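Local coordinates for protein cortical-lytic enzyme (PDB 5JIP) that probably hydrolyses spore-cortex peptidoglycan as a glycoside hydrolase family 25 muramidase during germination, at residues A[301-304]-A[308-311]. Residues are numbered along the deposited sequence; the frame is centred on the assembly and turned at random.
With MG (magnesium ion), chain E.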
loop_
_atom_site.group_PDB
_atom_site.type_symbol
_atom_site.label_atom_id
_atom_site.label_comp_id
_atom_site.label_asym_id
_atom_site.label_seq_id
_atom_site.Cartn_x
_atom_site.Cartn_y
_atom_site.Cartn_z
ATOM N N GLU A 301 -10.923 -8.131 2.763
ATOM C CA GLU A 301 -9.626 -8.745 2.532
ATOM C C GLU A 301 -8.522 -7.763 2.915
ATOM O O GLU A 301 -8.627 -6.555 2.667
ATOM C CB GLU A 301 -9.472 -9.176 1.060
ATOM C CG GLU A 301 -9.477 -7.989 0.065
ATOM C CD GLU A 301 -9.643 -8.414 -1.383
ATOM O OE1 GLU A 301 -9.889 -9.619 -1.643
ATOM O OE2 GLU A 301 -9.544 -7.517 -2.276
ATOM N N ALA A 302 -7.469 -8.288 3.526
ATOM C CA ALA A 302 -6.238 -7.532 3.664
ATOM C C ALA A 302 -5.397 -7.685 2.400
ATOM O O ALA A 302 -5.553 -8.641 1.639
ATOM C CB ALA A 302 -5.450 -8.000 4.877
ATOM N N PHE A 303 -4.500 -6.722 2.166
ATOM C CA PHE A 303 -3.497 -6.907 1.119
ATOM C C PHE A 303 -2.181 -6.308 1.592
ATOM O O PHE A 303 -2.154 -5.451 2.482
ATOM C CB PHE A 303 -3.920 -6.318 -0.255
ATOM C CG PHE A 303 -4.265 -4.843 -0.256
ATOM C CD1 PHE A 303 -3.281 -3.867 -0.414
ATOM C CD2 PHE A 303 -5.588 -4.438 -0.160
ATOM C CE1 PHE A 303 -3.616 -2.512 -0.437
ATOM C CE2 PHE A 303 -5.929 -3.103 -0.203
ATOM C CZ PHE A 303 -4.953 -2.127 -0.332
ATOM N N ASP A 304 -1.081 -6.799 1.019
ATOM C CA ASP A 304 0.250 -6.429 1.479
ATOM C C ASP A 304 0.960 -5.581 0.420
ATOM O O ASP A 304 0.417 -5.288 -0.642
ATOM C CB ASP A 304 1.046 -7.674 1.897
ATOM C CG ASP A 304 1.319 -8.647 0.755
ATOM O OD1 ASP A 304 1.168 -8.288 -0.431
ATOM O OD2 ASP A 304 1.707 -9.793 1.072
ATOM N N ASP A 308 -0.417 -9.072 -2.765
ATOM C CA ASP A 308 -1.178 -10.266 -2.450
ATOM C C ASP A 308 -2.259 -9.985 -1.418
ATOM O O ASP A 308 -2.146 -9.076 -0.583
ATOM C CB ASP A 308 -0.266 -11.381 -1.938
ATOM C CG ASP A 308 0.484 -12.088 -3.064
ATOM O OD1 ASP A 308 -0.157 -12.501 -4.036
ATOM O OD2 ASP A 308 1.724 -12.194 -2.987
ATOM N N PHE A 309 -3.305 -10.800 -1.478
ATOM C CA PHE A 309 -4.508 -10.655 -0.669
ATOM C C PHE A 309 -4.713 -11.838 0.266
ATOM O O PHE A 309 -4.227 -12.942 0.021
ATOM C CB PHE A 309 -5.731 -10.538 -1.559
ATOM C CG PHE A 309 -5.586 -9.487 -2.597
ATOM C CD1 PHE A 309 -4.970 -9.773 -3.798
ATOM C CD2 PHE A 309 -6.018 -8.204 -2.360
ATOM C CE1 PHE A 309 -4.821 -8.786 -4.771
ATOM C CE2 PHE A 309 -5.836 -7.218 -3.318
ATOM C CZ PHE A 309 -5.234 -7.520 -4.516
ATOM N N SER A 310 -5.471 -11.580 1.331
ATOM C CA SER A 310 -6.062 -12.635 2.155
ATOM C C SER A 310 -6.625 -13.714 1.256
ATOM O O SER A 310 -7.367 -13.426 0.321
ATOM C CB SER A 310 -7.188 -12.073 3.045
ATOM O OG SER A 310 -6.749 -10.995 3.854
ATOM N N LYS A 311 -6.285 -14.973 1.551
ATOM C CA LYS A 311 -6.795 -16.058 0.720
ATOM C C LYS A 311 -8.313 -16.086 0.743
ATOM O O LYS A 311 -8.958 -16.297 -0.293
ATOM C CB LYS A 311 -6.234 -17.393 1.193
ATOM C CG LYS A 311 -6.595 -18.563 0.276
ATOM C CD LYS A 311 -5.979 -19.886 0.793
ATOM C CE LYS A 311 -6.292 -21.058 -0.137
ATOM N NZ LYS A 311 -7.683 -21.511 0.037
HETATM MG MG MG E . 3.077 -10.533 2.447
HETATM O O HOH W 1 -9.425 -12.279 -0.867
HETATM O O HOH W 2 2.892 -10.242 -1.589
HETATM O O HOH W 3 4.243 -10.659 0.701
HETATM O O HOH W 4 1.768 -10.438 4.126
#
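Asp-304 splits its carboxylate between metal and main chain: OD2 binds the magnesium ion at 2.1 Å, while OD1 takes a bond from the amide N of Asp-308 at 2.9 Å, met from above the carboxylate plane. CG of Asp-304 sits between its own N and carbonyl carbon (chi1 64°), which turns the carboxylate towards the backbone of Asp-308. The Asp-308 side chain runs alongside, pointing the same way, its carboxylate plane 67° from the first; a water lies within bonding distance of Asp-304 OD1 and Asp-308 OD2 and can link the two acids, and Arg-145 N binds Asp-308 OD1. Asp-304 N returns a bond to Asp-308 O, and Phe-303 and Phe-309 form a single antiparallel bridge.

Beside this bridge the two phenylalanines lie side by side, CD2 of Phe-309 reaching CB of Phe-303 at 3.5 Å. The Glu-301 carboxylate comes obliquely to the CD2-CE2 side of the Phe-309 ring, planes 36° apart, with OE2 3.6 Å from CD2. Arg-313 and Arg-143 form salt bridges to Glu-301 OE1, and Arg-143 also makes a cation-pi contact with Phe-309. The second subunit packs here, its own Phe-303 against Phe-303. Ser-310 takes over the pairing with its hydroxyl: OG accepts a bond from Ala-302 N at 2.8 Å and is also hydrogen-bonded to Ser-233 O, and Ser-310 N donates to Ala-302 O at 3.0 Å.

Met-230, Asp-258 and Asp-227 share the magnesium with Asp-304, tying the end of strand 296-304 to the loop after strand 217-221 (Asp-227 and Met-230, through their carbonyl oxygens) and to Asp-258, just before strand 259-266. With metal and amide on one carboxylate, Asp-304 is probably held ionised and its rotation fixed.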